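Local coordinates for protein putative modulator of DNA gyrase (Bacteroides thetaiotaomicron, PDB 1VPB) that is of uncertain function but may act as a metallopeptidase of the PmbA/TldD family, at residues L21-M26 with Y174-N179; A37-Y42 with G65-S70; L41-N46 with E170-R175; G78-N83 with T92-G97. All blocks are in the same frame, centred on the assembly; numbering follows the deposited sequence. Where two conformers were deposited one is given.

Contact 1: residues L21-M26 with Y174-N179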
loop_
_atom_site.group_PDB
_atom_site.type_symbol
_atom_site.label_atom_id
_atom_site.label_comp_id
_atom_site.label_asym_id
_atom_site.label_seq_id
_atom_site.Cartn_x
_atom_site.Cartn_y
_atom_site.Cartn_z
ATOM N N LEU A 21 -12.082 20.525 21.909
ATOM C CA LEU A 21 -12.871 19.941 20.809
ATOM C C LEU A 21 -12.958 18.428 21.003
ATOM O O LEU A 21 -14.046 17.824 20.875
ATOM C CB LEU A 21 -12.257 20.261 19.466
ATOM C CG LEU A 21 -12.857 19.490 18.259
ATOM C CD1 LEU A 21 -14.271 19.933 18.088
ATOM C CD2 LEU A 21 -12.041 19.726 17.023
ATOM N N ALA A 22 -11.847 17.816 21.400
ATOM C CA ALA A 22 -11.870 16.361 21.678
ATOM C C ALA A 22 -12.764 16.020 22.844
ATOM O O ALA A 22 -13.500 15.023 22.805
ATOM C CB ALA A 22 -10.497 15.843 21.919
ATOM N N GLN A 23 -12.767 16.865 23.880
ATOM C CA GLN A 23 -13.552 16.638 25.060
ATOM C C GLN A 23 -15.037 16.807 24.713
ATOM O O GLN A 23 -15.877 16.058 25.216
ATOM C CB GLN A 23 -13.123 17.619 26.172
ATOM C CG GLN A 23 -11.769 17.267 26.827
ATOM C CD GLN A 23 -11.118 18.495 27.511
ATOM O OE1 GLN A 23 -11.814 19.495 27.819
ATOM N NE2 GLN A 23 -9.798 18.432 27.704
ATOM N N TRP A 24 -15.333 17.770 23.852
ATOM C CA TRP A 24 -16.714 18.014 23.388
ATOM C C TRP A 24 -17.215 16.780 22.616
ATOM O O TRP A 24 -18.313 16.283 22.889
ATOM C CB TRP A 24 -16.765 19.241 22.510
ATOM C CG TRP A 24 -18.101 19.347 21.824
ATOM C CD1 TRP A 24 -19.216 19.957 22.300
ATOM C CD2 TRP A 24 -18.465 18.753 20.574
ATOM N NE1 TRP A 24 -20.259 19.791 21.421
ATOM C CE2 TRP A 24 -19.816 19.077 20.336
ATOM C CE3 TRP A 24 -17.767 18.034 19.602
ATOM C CZ2 TRP A 24 -20.496 18.656 19.194
ATOM C CZ3 TRP A 24 -18.435 17.627 18.466
ATOM C CH2 TRP A 24 -19.793 17.930 18.273
ATOM N N ALA A 25 -16.360 16.214 21.766
ATOM C CA ALA A 25 -16.731 15.041 20.963
ATOM C C ALA A 25 -16.992 13.839 21.842
ATOM O O ALA A 25 -17.952 13.106 21.600
ATOM C CB ALA A 25 -15.688 14.725 19.899
ATOM N N MET A 26 -16.146 13.632 22.871
ATOM C CA MET A 26 -16.365 12.551 23.831
ATOM C C MET A 26 -17.743 12.703 24.486
ATOM O O MET A 26 -18.551 11.769 24.581
ATOM C CB MET A 26 -15.250 12.571 24.883
ATOM C CG MET A 26 -15.481 11.645 26.006
ATOM S SD MET A 26 -15.412 9.921 25.506
ATOM C CE MET A 26 -13.648 9.782 25.568
ATOM N N TYR A 174 -3.646 13.358 21.019
ATOM C CA TYR A 174 -4.327 13.551 22.281
ATOM C C TYR A 174 -5.411 12.505 22.367
ATOM O O TYR A 174 -6.253 12.464 21.448
ATOM C CB TYR A 174 -4.921 14.934 22.333
ATOM C CG TYR A 174 -5.676 15.282 23.570
ATOM C CD1 TYR A 174 -5.040 15.425 24.804
ATOM C CD2 TYR A 174 -7.034 15.549 23.531
ATOM C CE1 TYR A 174 -5.746 15.767 25.967
ATOM C CE2 TYR A 174 -7.750 15.923 24.666
ATOM C CZ TYR A 174 -7.099 16.066 25.902
ATOM O OH TYR A 174 -7.817 16.429 27.048
ATOM N N ARG A 175 -5.437 11.780 23.475
ATOM C CA ARG A 175 -6.277 10.591 23.602
ATOM C C ARG A 175 -7.160 10.781 24.823
ATOM O O ARG A 175 -6.706 11.296 25.862
ATOM C CB ARG A 175 -5.355 9.383 23.726
ATOM C CG ARG A 175 -6.017 8.100 24.130
ATOM C CD ARG A 175 -5.566 6.831 23.362
ATOM N NE ARG A 175 -6.340 6.679 22.147
ATOM C CZ ARG A 175 -7.660 6.601 22.106
ATOM N NH1 ARG A 175 -8.362 6.579 23.219
ATOM N NH2 ARG A 175 -8.287 6.504 20.946
ATOM N N LEU A 176 -8.437 10.373 24.700
ATOM C CA LEU A 176 -9.372 10.350 25.784
ATOM C C LEU A 176 -10.125 9.023 25.756
ATOM O O LEU A 176 -10.465 8.542 24.659
ATOM C CB LEU A 176 -10.410 11.464 25.596
ATOM C CG LEU A 176 -9.956 12.910 25.663
ATOM C CD1 LEU A 176 -11.129 13.869 25.297
ATOM C CD2 LEU A 176 -9.385 13.219 27.009
ATOM N N ILE A 177 -10.346 8.440 26.915
ATOM C CA ILE A 177 -11.150 7.224 27.058
ATOM C C ILE A 177 -12.145 7.481 28.151
ATOM O O ILE A 177 -11.793 8.016 29.189
ATOM C CB ILE A 177 -10.307 5.982 27.297
ATOM C CG1 ILE A 177 -9.201 5.859 26.235
ATOM C CG2 ILE A 177 -11.154 4.741 27.352
ATOM C CD1 ILE A 177 -8.284 4.660 26.507
ATOM N N SER A 178 -13.427 7.126 27.940
ATOM C CA SER A 178 -14.475 7.574 28.845
ATOM C C SER A 178 -14.491 7.059 30.292
ATOM O O SER A 178 -15.307 7.539 31.095
ATOM C CB SER A 178 -15.851 7.228 28.205
ATOM O OG SER A 178 -15.982 5.873 27.936
ATOM N N ASN A 179 -13.727 6.028 30.593
ATOM C CA ASN A 179 -13.596 5.523 31.959
ATOM C C ASN A 179 -12.317 6.078 32.648
ATOM O O ASN A 179 -11.865 5.479 33.637
ATOM C CB ASN A 179 -13.672 4.022 32.034
ATOM C CG ASN A 179 -12.479 3.330 31.403
ATOM O OD1 ASN A 179 -11.753 3.991 30.654
ATOM N ND2 ASN A 179 -12.265 2.042 31.759
#
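Met26, Leu176, Ala22 and Tyr174 supply the apolar part of this helix-on-strand contact. The methionine chain leaves the helix with CG anti to the backbone N (chi1 172°) and then bends twice, which lays its CE along the strand, 3.6 Å from Leu176 CB and 3.5 Å from Leu176 O. The sulfur rests against Ser178, Met26 SD lying 3.8 Å from Ser178 CB. Leu176 answers with its CD1 branch, placed 3.6 Å from Ala22 O and also touching Gln23 CG. Ala22 CB meets the tyrosine in the plane of its ring, at the edge, 3.8 Å from Tyr174 CD2.

A single hydrogen bond adds to these apolar contacts. Gln23 NE2 donates to Tyr174 OH over 2.9 Å, nearly straight at 160°, with the hydroxyl in the plane of the amide. The same hydroxyl is hydrogen-bonded to Glu182, so two partners hold the end of the ring.

The segment axes run 9.3 Å apart at 25°, the spacing of a helix packed on a sheet face. Helix 16-31 thus covers strand 159-177, which is itself flanked by strands 36-52 and 181-198, while Trp24 turns to helix 87-101.

Contact 2: residues A37-Y42 with G65-S70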
loop_
_atom_site.group_PDB
_atom_site.type_symbol
_atom_site.label_atom_id
_atom_site.label_comp_id
_atom_site.label_asym_id
_atom_site.label_seq_id
_atom_site.Cartn_x
_atom_site.Cartn_y
_atom_site.Cartn_z
ATOM N N ALA A 37 -16.729 5.391 25.038
ATOM C CA ALA A 37 -16.098 5.856 23.800
ATOM C C ALA A 37 -14.604 6.107 24.035
ATOM O O ALA A 37 -14.178 6.330 25.167
ATOM C CB ALA A 37 -16.723 7.088 23.303
ATOM N N LYS A 38 -13.877 6.098 22.924
ATOM C CA LYS A 38 -12.450 6.522 22.885
ATOM C C LYS A 38 -12.408 7.600 21.826
ATOM O O LYS A 38 -13.059 7.469 20.774
ATOM C CB LYS A 38 -11.573 5.330 22.552
ATOM C CG LYS A 38 -11.608 4.161 23.461
ATOM C CD LYS A 38 -10.811 3.059 22.950
ATOM C CE LYS A 38 -10.805 1.847 23.867
ATOM N NZ LYS A 38 -10.284 0.659 23.068
ATOM N N VAL A 39 -11.620 8.674 22.058
ATOM C CA VAL A 39 -11.449 9.738 21.097
ATOM C C VAL A 39 -9.937 9.969 20.939
ATOM O O VAL A 39 -9.226 9.982 21.915
ATOM C CB VAL A 39 -12.144 11.047 21.565
ATOM C CG1 VAL A 39 -11.862 12.178 20.635
ATOM C CG2 VAL A 39 -13.685 10.826 21.735
ATOM N N LEU A 40 -9.530 10.062 19.708
ATOM C CA LEU A 40 -8.171 10.515 19.329
ATOM C C LEU A 40 -8.255 11.750 18.496
ATOM O O LEU A 40 -8.900 11.793 17.467
ATOM C CB LEU A 40 -7.474 9.424 18.605
ATOM C CG LEU A 40 -6.178 9.782 17.858
ATOM C CD1 LEU A 40 -5.116 9.908 18.919
ATOM C CD2 LEU A 40 -5.870 8.744 16.834
ATOM N N LEU A 41 -7.509 12.790 18.889
ATOM C CA LEU A 41 -7.322 13.929 18.045
ATOM C C LEU A 41 -5.831 13.925 17.676
ATOM O O LEU A 41 -4.978 13.763 18.550
ATOM C CB LEU A 41 -7.700 15.167 18.845
ATOM C CG LEU A 41 -7.538 16.509 18.129
ATOM C CD1 LEU A 41 -8.622 16.778 17.180
ATOM C CD2 LEU A 41 -7.550 17.571 19.196
ATOM N N TYR A 42 -5.553 13.921 16.374
ATOM C CA TYR A 42 -4.194 13.758 15.904
ATOM C C TYR A 42 -3.869 14.898 14.983
ATOM O O TYR A 42 -4.739 15.519 14.350
ATOM C CB TYR A 42 -3.995 12.408 15.213
ATOM C CG TYR A 42 -4.909 12.221 14.022
ATOM C CD1 TYR A 42 -4.544 12.722 12.794
ATOM C CD2 TYR A 42 -6.155 11.597 14.147
ATOM C CE1 TYR A 42 -5.365 12.618 11.694
ATOM C CE2 TYR A 42 -6.994 11.472 13.018
ATOM C CZ TYR A 42 -6.576 11.985 11.806
ATOM O OH TYR A 42 -7.360 11.921 10.661
ATOM N N GLY A 65 -4.821 17.000 10.248
ATOM C CA GLY A 65 -5.326 16.894 11.597
ATOM C C GLY A 65 -6.681 16.261 11.545
ATOM O O GLY A 65 -7.455 16.599 10.627
ATOM N N GLY A 66 -6.970 15.377 12.480
ATOM C CA GLY A 66 -8.298 14.772 12.488
ATOM C C GLY A 66 -8.738 14.219 13.831
ATOM O O GLY A 66 -8.044 14.344 14.855
ATOM N N LEU A 67 -9.946 13.635 13.841
ATOM C CA LEU A 67 -10.559 13.087 15.024
ATOM C C LEU A 67 -11.034 11.690 14.693
ATOM O O LEU A 67 -11.679 11.521 13.668
ATOM C CB LEU A 67 -11.745 13.940 15.436
ATOM C CG LEU A 67 -12.383 14.060 16.789
ATOM C CD1 LEU A 67 -11.387 14.437 17.862
ATOM C CD2 LEU A 67 -13.444 15.188 16.722
ATOM N N SER A 68 -10.699 10.726 15.529
ATOM C CA SER A 68 -11.110 9.294 15.361
ATOM C C SER A 68 -11.841 8.928 16.608
ATOM O O SER A 68 -11.449 9.305 17.707
ATOM C CB SER A 68 -9.875 8.416 15.196
ATOM O OG SER A 68 -9.378 8.681 13.908
ATOM N N LEU A 69 -12.958 8.189 16.474
ATOM C CA LEU A 69 -13.656 7.720 17.685
ATOM C C LEU A 69 -13.920 6.238 17.589
ATOM O O LEU A 69 -14.184 5.717 16.504
ATOM C CB LEU A 69 -15.018 8.433 17.824
ATOM C CG LEU A 69 -15.037 9.925 18.142
ATOM C CD1 LEU A 69 -14.947 10.719 16.877
ATOM C CD2 LEU A 69 -16.263 10.320 18.856
ATOM N N SER A 70 -13.871 5.552 18.741
ATOM C CA SER A 70 -14.287 4.164 18.876
ATOM C C SER A 70 -15.579 4.296 19.678
ATOM O O SER A 70 -15.609 4.929 20.719
ATOM C CB SER A 70 -13.338 3.322 19.670
ATOM O OG SER A 70 -12.067 3.209 19.007
#
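With CG set between its backbone N and carbonyl carbon (chi1 59°), Tyr42 folds its ring back across the neighbouring strand and lays it on Gly66. Gly66 CA sits 3.7 Å from the ring centroid, over the face, in a CH-pi contact, and Gly66 N also lies over that face, displaced toward the rim. Because the glycine has no side chain, the aromatic ring can cover its peptide directly, a cross-strand tyrosine-glycine pairing known from antiparallel sheets. Ser68 OG stands at the edge of the ring, 3.8 Å from Tyr42 CE2.

Leu41 and Val39 place branches on the other face of the sheet, where both meet a single methyl: Leu67 CD1 is 3.6 Å from Val39 CG1 and 3.7 Å from Leu41 CD1. Val39 CG2 runs alongside Leu69, 3.9 Å from its CD2.

Between the two faces, three hydrogen-bonded pairs, Lys38-Ser70, Leu40-Ser68 and Tyr42-Gly66, each close two backbone bonds; that from Leu40 N to Ser68 O is 2.9 Å long and almost straight at 176°. Lys38 and Ser70 touch through their CB atoms, and Lys38 NZ is hydrogen-bonded to Tyr72 OH.

The two segments belong to a long beta hairpin, in which strand 159-177 flanks strand 36-52 and strand 76-82 flanks strand 58-73. Helix 16-31 lies on the face of Val39 and Leu67, and Gly65 N bonds Asn83 of the second subunit.

Contact 3: residues L41-N46 with E170-R175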
loop_
_atom_site.group_PDB
_atom_site.type_symbol
_atom_site.label_atom_id
_atom_site.label_comp_id
_atom_site.label_asym_id
_atom_site.label_seq_id
_atom_site.Cartn_x
_atom_site.Cartn_y
_atom_site.Cartn_z
ATOM N N LEU A 41 -7.509 12.790 18.889
ATOM C CA LEU A 41 -7.322 13.929 18.045
ATOM C C LEU A 41 -5.831 13.925 17.676
ATOM O O LEU A 41 -4.978 13.763 18.550
ATOM C CB LEU A 41 -7.700 15.167 18.845
ATOM C CG LEU A 41 -7.538 16.509 18.129
ATOM C CD1 LEU A 41 -8.622 16.778 17.180
ATOM C CD2 LEU A 41 -7.550 17.571 19.196
ATOM N N TYR A 42 -5.553 13.921 16.374
ATOM C CA TYR A 42 -4.194 13.758 15.904
ATOM C C TYR A 42 -3.869 14.898 14.983
ATOM O O TYR A 42 -4.739 15.519 14.350
ATOM C CB TYR A 42 -3.995 12.408 15.213
ATOM C CG TYR A 42 -4.909 12.221 14.022
ATOM C CD1 TYR A 42 -4.544 12.722 12.794
ATOM C CD2 TYR A 42 -6.155 11.597 14.147
ATOM C CE1 TYR A 42 -5.365 12.618 11.694
ATOM C CE2 TYR A 42 -6.994 11.472 13.018
ATOM C CZ TYR A 42 -6.576 11.985 11.806
ATOM O OH TYR A 42 -7.360 11.921 10.661
ATOM N N SER A 43 -2.576 15.195 14.886
ATOM C CA SER A 43 -2.149 16.077 13.830
ATOM C C SER A 43 -0.728 15.763 13.456
ATOM O O SER A 43 0.036 15.119 14.200
ATOM C CB SER A 43 -2.247 17.518 14.214
ATOM O OG SER A 43 -1.306 17.824 15.170
ATOM N N SER A 44 -0.382 16.193 12.279
ATOM C CA SER A 44 0.981 15.923 11.821
ATOM C C SER A 44 1.322 16.960 10.758
ATOM O O SER A 44 0.442 17.643 10.180
ATOM C CB SER A 44 1.054 14.523 11.246
ATOM O OG SER A 44 0.166 14.445 10.137
ATOM N N SER A 45 2.617 17.048 10.473
ATOM C CA SER A 45 3.035 17.774 9.284
ATOM C C SER A 45 4.311 17.128 8.793
ATOM O O SER A 45 4.948 16.383 9.535
ATOM C CB SER A 45 3.156 19.261 9.524
ATOM O OG SER A 45 4.362 19.630 10.155
ATOM N N ASN A 46 4.616 17.313 7.514
ATOM C CA ASN A 46 5.757 16.659 6.909
ATOM C C ASN A 46 6.307 17.408 5.723
ATOM O O ASN A 46 5.551 18.035 4.973
ATOM C CB ASN A 46 5.410 15.284 6.387
ATOM C CG ASN A 46 4.719 14.414 7.402
ATOM O OD1 ASN A 46 3.481 14.429 7.530
ATOM N ND2 ASN A 46 5.515 13.627 8.126
ATOM N N GLU A 170 6.439 15.799 12.046
ATOM C CA GLU A 170 6.084 15.929 13.436
ATOM C C GLU A 170 4.705 15.293 13.598
ATOM O O GLU A 170 3.886 15.379 12.686
ATOM C CB GLU A 170 6.077 17.383 13.889
ATOM C CG GLU A 170 5.170 18.262 13.078
ATOM C CD GLU A 170 5.095 19.729 13.498
ATOM O OE1 GLU A 170 5.553 20.112 14.569
ATOM O OE2 GLU A 170 4.492 20.487 12.716
ATOM N N ASP A 171 4.466 14.707 14.748
ATOM C CA ASP A 171 3.230 13.966 15.046
ATOM C C ASP A 171 2.819 14.306 16.442
ATOM O O ASP A 171 3.644 14.326 17.361
ATOM C CB ASP A 171 3.454 12.489 14.895
ATOM C CG ASP A 171 3.665 12.090 13.484
ATOM O OD1 ASP A 171 2.651 11.926 12.781
ATOM O OD2 ASP A 171 4.774 11.854 13.032
ATOM N N PHE A 172 1.536 14.594 16.602
ATOM C CA PHE A 172 0.893 14.879 17.888
ATOM C C PHE A 172 -0.352 14.045 18.040
ATOM O O PHE A 172 -1.081 13.817 17.063
ATOM C CB PHE A 172 0.444 16.320 17.974
ATOM C CG PHE A 172 1.575 17.339 17.776
ATOM C CD1 PHE A 172 1.938 17.755 16.514
ATOM C CD2 PHE A 172 2.261 17.870 18.870
ATOM C CE1 PHE A 172 2.979 18.669 16.326
ATOM C CE2 PHE A 172 3.320 18.774 18.667
ATOM C CZ PHE A 172 3.657 19.141 17.405
ATOM N N ALA A 173 -0.608 13.618 19.253
ATOM C CA ALA A 173 -1.837 12.829 19.555
ATOM C C ALA A 173 -2.322 13.169 20.904
ATOM O O ALA A 173 -1.520 13.248 21.844
ATOM C CB ALA A 173 -1.558 11.371 19.478
ATOM N N TYR A 174 -3.646 13.358 21.019
ATOM C CA TYR A 174 -4.327 13.551 22.281
ATOM C C TYR A 174 -5.411 12.505 22.367
ATOM O O TYR A 174 -6.253 12.464 21.448
ATOM C CB TYR A 174 -4.921 14.934 22.333
ATOM C CG TYR A 174 -5.676 15.282 23.570
ATOM C CD1 TYR A 174 -5.040 15.425 24.804
ATOM C CD2 TYR A 174 -7.034 15.549 23.531
ATOM C CE1 TYR A 174 -5.746 15.767 25.967
ATOM C CE2 TYR A 174 -7.750 15.923 24.666
ATOM C CZ TYR A 174 -7.099 16.066 25.902
ATOM O OH TYR A 174 -7.817 16.429 27.048
ATOM N N ARG A 175 -5.437 11.780 23.475
ATOM C CA ARG A 175 -6.277 10.591 23.602
ATOM C C ARG A 175 -7.160 10.781 24.823
ATOM O O ARG A 175 -6.706 11.296 25.862
ATOM C CB ARG A 175 -5.355 9.383 23.726
ATOM C CG ARG A 175 -6.017 8.100 24.130
ATOM C CD ARG A 175 -5.566 6.831 23.362
ATOM N NE ARG A 175 -6.340 6.679 22.147
ATOM C CZ ARG A 175 -7.660 6.601 22.106
ATOM N NH1 ARG A 175 -8.362 6.579 23.219
ATOM N NH2 ARG A 175 -8.287 6.504 20.946
HETATM O O HOH W 1 -0.026 12.176 14.352
HETATM O O HOH W 2 4.959 12.298 10.326
#
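Glu170 and Ser45 make the side-chain hydrogen bond of this strand pair. Ser45 OG donates to Glu170 OE2 over 2.7 Å, meeting the carboxylate on its anti side and 18° out of its plane. A chi1 of 56° folds the glutamate chain over its own backbone toward the neighbouring strand, and beyond CG it runs extended, Glu170 CG coming to 3.3 Å from Ser45 OG. The other carboxylate oxygen, OE1, is bonded to Tyr129.

Leu41 contributes mainly through its backbone. Its N and O both bond Tyr174, with Tyr174 N 2.8 Å from Leu41 O; the two side chains barely touch through their CB atoms.

Phe172 lies beside Ser43, its cross-strand neighbour, whose OG is 3.5 Å from Phe172 CD1, and the same two residues exchange a pair of backbone bonds. A third such pair joins Ser45 to Glu170. On the opposite face Ser44 CB rests 3.4 Å from Asp171 OD1, and a water bridges the strands, accepting from Asn46 ND2 at 2.6 Å and donating to Asp171 OD2 at 2.7 Å. Asn46 ND2 also bonds Asp168 O.

This is regular antiparallel pairing in the middle of a six-stranded sheet, joining residues far apart in sequence. Strand 58-73 lies beyond 41-46 and strand 181-198 beyond 170-175; helix 16-31 covers the Leu41 and Tyr174 end, and Arg84 of the second subunit packs on Ser43.

Contact 4: residues G78-N83 with T92-G97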
loop_
_atom_site.group_PDB
_atom_site.type_symbol
_atom_site.label_atom_id
_atom_site.label_comp_id
_atom_site.label_asym_id
_atom_site.label_seq_id
_atom_site.Cartn_x
_atom_site.Cartn_y
_atom_site.Cartn_z
ATOM N N GLY A 78 -17.916 0.197 16.917
ATOM C CA GLY A 78 -17.775 0.858 15.612
ATOM C C GLY A 78 -16.647 1.858 15.641
ATOM O O GLY A 78 -16.365 2.456 16.640
ATOM N N SER A 79 -16.071 2.101 14.462
ATOM C CA SER A 79 -14.996 3.071 14.298
ATOM C C SER A 79 -15.293 4.117 13.255
ATOM O O SER A 79 -15.744 3.785 12.129
ATOM C CB SER A 79 -13.717 2.296 13.881
ATOM O OG SER A 79 -13.420 1.268 14.814
ATOM N N ILE A 80 -15.146 5.389 13.615
ATOM C CA ILE A 80 -15.334 6.456 12.679
ATOM C C ILE A 80 -14.150 7.446 12.731
ATOM O O ILE A 80 -13.453 7.571 13.746
ATOM C CB ILE A 80 -16.615 7.211 12.905
ATOM C CG1 ILE A 80 -16.641 7.995 14.213
ATOM C CG2 ILE A 80 -17.859 6.232 12.909
ATOM C CD1 ILE A 80 -17.954 8.661 14.515
ATOM N N SER A 81 -13.942 8.170 11.648
ATOM C CA SER A 81 -12.840 9.125 11.635
ATOM C C SER A 81 -13.132 10.220 10.638
ATOM O O SER A 81 -13.708 9.955 9.571
ATOM C CB SER A 81 -11.568 8.372 11.273
ATOM O OG SER A 81 -11.574 8.039 9.892
ATOM N N THR A 82 -12.788 11.463 11.009
ATOM C CA THR A 82 -13.056 12.604 10.193
ATOM C C THR A 82 -12.031 13.697 10.376
ATOM O O THR A 82 -11.379 13.819 11.445
ATOM C CB THR A 82 -14.425 13.144 10.545
ATOM O OG1 THR A 82 -14.763 14.211 9.692
ATOM C CG2 THR A 82 -14.507 13.636 12.008
ATOM N N ASN A 83 -11.874 14.484 9.318
ATOM C CA ASN A 83 -11.070 15.675 9.460
ATOM C C ASN A 83 -11.883 16.900 9.224
ATOM O O ASN A 83 -11.316 17.961 8.983
ATOM C CB ASN A 83 -9.846 15.611 8.572
ATOM C CG ASN A 83 -10.174 15.472 7.094
ATOM O OD1 ASN A 83 -11.217 15.939 6.627
ATOM N ND2 ASN A 83 -9.214 14.920 6.327
ATOM N N THR A 92 -23.640 15.516 13.358
ATOM C CA THR A 92 -24.250 14.584 12.411
ATOM C C THR A 92 -23.394 13.355 12.191
ATOM O O THR A 92 -23.938 12.245 12.171
ATOM C CB THR A 92 -24.449 15.299 11.077
ATOM O OG1 THR A 92 -25.398 16.334 11.305
ATOM C CG2 THR A 92 -25.096 14.375 10.022
ATOM N N PHE A 93 -22.089 13.556 11.991
ATOM C CA PHE A 93 -21.196 12.462 11.720
ATOM C C PHE A 93 -21.163 11.475 12.888
ATOM O O PHE A 93 -21.181 10.245 12.698
ATOM C CB PHE A 93 -19.775 12.995 11.445
ATOM C CG PHE A 93 -18.804 11.931 11.007
ATOM C CD1 PHE A 93 -18.977 11.238 9.815
ATOM C CD2 PHE A 93 -17.768 11.611 11.796
ATOM C CE1 PHE A 93 -18.111 10.237 9.459
ATOM C CE2 PHE A 93 -16.870 10.644 11.423
ATOM C CZ PHE A 93 -17.016 9.994 10.273
ATOM N N ILE A 94 -21.025 12.010 14.105
ATOM C CA ILE A 94 -20.971 11.146 15.304
ATOM C C ILE A 94 -22.304 10.435 15.507
ATOM O O ILE A 94 -22.332 9.254 15.741
ATOM C CB ILE A 94 -20.589 11.975 16.556
ATOM C CG1 ILE A 94 -19.135 12.450 16.372
ATOM C CG2 ILE A 94 -20.657 11.158 17.796
ATOM C CD1 ILE A 94 -18.709 13.502 17.403
ATOM N N LYS A 95 -23.411 11.164 15.416
ATOM C CA LYS A 95 -24.704 10.503 15.652
ATOM C C LYS A 95 -24.947 9.419 14.627
ATOM O O LYS A 95 -25.476 8.334 14.973
ATOM C CB LYS A 95 -25.819 11.552 15.675
ATOM C CG LYS A 95 -27.208 10.997 16.022
ATOM C CD LYS A 95 -27.261 10.275 17.416
ATOM C CE LYS A 95 -28.699 10.258 17.981
ATOM N NZ LYS A 95 -29.633 9.708 16.943
ATOM N N ASN A 96 -24.608 9.682 13.371
ATOM C CA ASN A 96 -24.761 8.678 12.330
ATOM C C ASN A 96 -23.882 7.476 12.597
ATOM O O ASN A 96 -24.336 6.376 12.395
ATOM C CB ASN A 96 -24.481 9.257 10.959
ATOM C CG ASN A 96 -25.604 10.176 10.500
ATOM O OD1 ASN A 96 -26.710 10.205 11.103
ATOM N ND2 ASN A 96 -25.357 10.917 9.421
ATOM N N GLY A 97 -22.654 7.686 13.097
ATOM C CA GLY A 97 -21.780 6.603 13.472
ATOM C C GLY A 97 -22.338 5.721 14.589
ATOM O O GLY A 97 -22.291 4.486 14.511
#
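The strand 78-82 and the helix 92-97 run nearly antiparallel, their axes at 164° and 9.3 Å apart at closest approach, and they come nearest where Ile80 faces Gly97, with CA atoms 6.5 Å apart. No hydrogen bond crosses between them, so side chains and their fit carry the contact.

Phe93 is the main piece. With chi1 at -174° the ring is swung away from the backbone N and driven from the helix between Ile80 and Thr82, both of which point toward the helix and pass it flank to flank. Ring atom Phe93 CE2 lies 3.7 Å from Ile80 CB and 3.6 Å from Thr82 CB, so a single corner of the ring is gripped by both side chains. The far end of the ring reaches the strand backbone, Phe93 CZ being 3.4 Å from Ser81 O, while Ser81 N lies at the ring edge in its plane. Over one face stands Thr82 OG1, a hydroxyl whose bonds are to Arg84 N and to Ser63 O of the second subunit.

Ile80 fills the rest of the interface with its two branches. Its CD1 reaches 4.0 Å from Ile94 CA, whereas Ile80 CG2 is 4.0 Å from Gly97 CA, where the bare glycine lets the helix come close to the strand.

The strand is itself part of the dimer interface: residues 79-82 pair in parallel with a strand of the second subunit, so the sheet runs on into it. Strand 76-82 is followed by helix 87-101, which packs back antiparallel on the sheet, as in a two-layer alpha+beta arrangement.

How the contacts relate
All four contacts build one six-stranded antiparallel sheet and the helical layer on one of its faces. Contacts 2 and 3 are strand-to-strand pairings, their centres about 11 Å apart, and share Leu41 and Tyr42 on strand 36-52, one of the two middle strands. Contacts 1 and 4 add helices 16-31 and 87-101, which meet through Ala25 and Ile94; their centres are about 14 Å apart. Contact 2 lies between them, centre to centre about 8 Å from contact 1 and 10 Å from contact 4, probably hydrogen-bonded to contact 1 through Val39 and Leu176 and to contact 4 through Leu69 and Ile80. Contacts 3 and 4, about 19 Å apart, do not touch. No metal or ligand takes part in any of the four.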